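Local structure of Non-structural protein 9 (Avian infectious bronchitis virus, 5C94) at residues 46-51 / 90-95. The protein forms a homodimer and binds RNA, probably as part of the coronavirus RNA replicase. Residues are numbered along the deposited sequence; the frame is centred on the assembly and turned at random.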
loop_
_atom_site.group_PDB
_atom_site.type_symbol
_atom_site.label_atom_id
_atom_site.label_comp_id
_atom_site.label_asym_id
_atom_site.label_seq_id
_atom_site.Cartn_x
_atom_site.Cartn_y
_atom_site.Cartn_z
ATOM N N ALA A 46 1.593 -6.224 -10.118
ATOM C CA ALA A 46 0.873 -4.975 -9.885
ATOM C C ALA A 46 1.473 -3.761 -10.609
ATOM O O ALA A 46 0.760 -2.829 -11.016
ATOM C CB ALA A 46 0.834 -4.702 -8.391
ATOM N N ALA A 47 2.794 -3.760 -10.743
ATOM C CA ALA A 47 3.486 -2.582 -11.230
ATOM C C ALA A 47 4.874 -2.930 -11.725
ATOM O O ALA A 47 5.432 -3.956 -11.338
ATOM C CB ALA A 47 3.575 -1.535 -10.138
ATOM N N ILE A 48 5.426 -2.087 -12.594
ATOM C CA ILE A 48 6.847 -2.195 -12.915
ATOM C C ILE A 48 7.502 -0.834 -12.713
ATOM O O ILE A 48 6.822 0.193 -12.763
ATOM C CB ILE A 48 7.104 -2.702 -14.360
ATOM C CG1 ILE A 48 6.820 -1.603 -15.376
ATOM C CG2 ILE A 48 6.300 -3.989 -14.664
ATOM C CD1 ILE A 48 7.672 -1.710 -16.615
ATOM N N THR A 49 8.803 -0.833 -12.425
ATOM C CA THR A 49 9.571 0.410 -12.399
ATOM C C THR A 49 10.706 0.407 -13.422
ATOM O O THR A 49 11.248 -0.648 -13.786
ATOM C CB THR A 49 10.169 0.703 -11.003
ATOM O OG1 THR A 49 10.959 -0.409 -10.560
ATOM C CG2 THR A 49 9.063 0.990 -10.006
ATOM N N SER A 50 11.069 1.602 -13.876
ATOM C CA SER A 50 12.064 1.737 -14.923
ATOM C C SER A 50 12.598 3.155 -15.003
ATOM O O SER A 50 11.937 4.095 -14.567
ATOM C CB SER A 50 11.462 1.322 -16.274
ATOM O OG SER A 50 12.425 1.436 -17.310
ATOM N N SER A 51 13.785 3.307 -15.577
ATOM C CA SER A 51 14.335 4.636 -15.853
ATOM C C SER A 51 13.700 5.203 -17.114
ATOM O O SER A 51 13.680 6.409 -17.339
ATOM C CB SER A 51 15.840 4.564 -16.031
ATOM O OG SER A 51 16.187 3.395 -16.757
ATOM N N TYR A 90 10.350 5.716 -12.894
ATOM C CA TYR A 90 8.995 5.711 -13.441
ATOM C C TYR A 90 8.266 4.461 -12.997
ATOM O O TYR A 90 8.767 3.344 -13.153
ATOM C CB TYR A 90 9.040 5.811 -14.972
ATOM C CG TYR A 90 9.631 7.128 -15.399
ATOM C CD1 TYR A 90 8.831 8.262 -15.509
ATOM C CD2 TYR A 90 10.998 7.265 -15.615
ATOM C CE1 TYR A 90 9.369 9.491 -15.874
ATOM C CE2 TYR A 90 11.547 8.501 -15.966
ATOM C CZ TYR A 90 10.723 9.605 -16.091
ATOM O OH TYR A 90 11.241 10.827 -16.446
ATOM N N LEU A 91 7.095 4.649 -12.411
ATOM C CA LEU A 91 6.344 3.538 -11.849
ATOM C C LEU A 91 5.049 3.382 -12.642
ATOM O O LEU A 91 4.241 4.321 -12.735
ATOM C CB LEU A 91 6.084 3.772 -10.364
ATOM C CG LEU A 91 5.352 2.775 -9.446
ATOM C CD1 LEU A 91 3.883 3.020 -9.502
ATOM C CD2 LEU A 91 5.636 1.338 -9.769
ATOM N N TYR A 92 4.892 2.207 -13.248
ATOM C CA TYR A 92 3.746 1.901 -14.081
ATOM C C TYR A 92 2.920 0.826 -13.422
ATOM O O TYR A 92 3.416 -0.281 -13.211
ATOM C CB TYR A 92 4.153 1.371 -15.462
ATOM C CG TYR A 92 5.136 2.160 -16.290
ATOM C CD1 TYR A 92 6.502 2.167 -15.994
ATOM C CD2 TYR A 92 4.699 2.841 -17.415
ATOM C CE1 TYR A 92 7.393 2.875 -16.785
ATOM C CE2 TYR A 92 5.564 3.537 -18.208
ATOM C CZ TYR A 92 6.901 3.555 -17.901
ATOM O OH TYR A 92 7.726 4.256 -18.737
ATOM N N PHE A 93 1.666 1.118 -13.123
ATOM C CA PHE A 93 0.779 0.064 -12.677
ATOM C C PHE A 93 0.262 -0.645 -13.900
ATOM O O PHE A 93 0.164 -0.077 -14.983
ATOM C CB PHE A 93 -0.378 0.599 -11.837
ATOM C CG PHE A 93 0.046 1.130 -10.505
ATOM C CD1 PHE A 93 0.449 0.264 -9.494
ATOM C CD2 PHE A 93 0.066 2.499 -10.270
ATOM C CE1 PHE A 93 0.845 0.755 -8.262
ATOM C CE2 PHE A 93 0.458 3.004 -9.043
ATOM C CZ PHE A 93 0.854 2.133 -8.034
ATOM N N ILE A 94 -0.057 -1.904 -13.711
ATOM C CA ILE A 94 -0.587 -2.717 -14.767
ATOM C C ILE A 94 -2.091 -2.440 -14.955
ATOM O O ILE A 94 -2.811 -2.216 -13.982
ATOM C CB ILE A 94 -0.270 -4.177 -14.435
ATOM C CG1 ILE A 94 1.197 -4.411 -14.805
ATOM C CG2 ILE A 94 -1.230 -5.147 -15.111
ATOM C CD1 ILE A 94 1.781 -5.610 -14.228
ATOM N N LYS A 95 -2.535 -2.406 -16.209
ATOM C CA LYS A 95 -3.912 -2.086 -16.555
ATOM C C LYS A 95 -4.869 -2.876 -15.681
ATOM O O LYS A 95 -4.741 -4.105 -15.585
ATOM C CB LYS A 95 -4.187 -2.389 -18.030
ATOM C CG LYS A 95 -4.857 -1.266 -18.806
ATOM C CD LYS A 95 -3.839 -0.178 -19.134
ATOM C CE LYS A 95 -4.358 0.827 -20.156
ATOM N NZ LYS A 95 -3.399 1.963 -20.347
#
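Segments 46-51 and 90-95 meet along the adjacent antiparallel strands 42-50 and 85-93 in the buried middle of the sheet, joined by five backbone hydrogen bonds. Ile48 and Tyr92 form one hydrogen-bonded pair, Ser50 and Tyr90 the next. The bond from Tyr92 N to Ile48 O (2.8 Å) is nearly straight, 175° at the hydrogen, while that from Ser50 N to Tyr90 O (3.0 Å) is more bent, at 142°. Between them Thr49 and Leu91 form a non-hydrogen-bonded pair, in which the CD2 methyl of Leu91 lies against Thr49 CG2 (3.5 Å); the same methyl also meets Ala47 CB. With CG anti to the backbone N (chi1 -178°), Leu91 lays CD1 over one face of the Phe93 ring, offset toward the rim. Phe93 CD1 reaches Ala47 CB at 3.7 Å. The Phe93 ring itself meets Arg102 and Val105 of helix 99-109 and also packs on Pro2 of the second subunit.

The two strands belong to the antiparallel beta-barrel fold of coronavirus nsp9. On its other side, strand 42-50 pairs with strand 30-39, where Ala46 and Ala47 together face Tyr35 in a classic beta bulge. From within the bulge, Ala46 O accepts a hydrogen bond from Ile94 N (3.0 Å), the donor lying above the carbonyl plane.

On the face carrying Ile48 and Tyr92, Ile48 CG1 touches Tyr92 CD1 (3.8 Å), the side chains crossing obliquely. The phenol is tethered farther along: Tyr92 OH hydrogen-bonds to Asn52 O and Leu55 N, while Ser50 OG bonds to Asn52 N. Where strand 42-50 ends, Tyr90 CE2 approaches Ser51 O (3.3 Å), and Ser50 O lies at the edge of the Tyr90 ring.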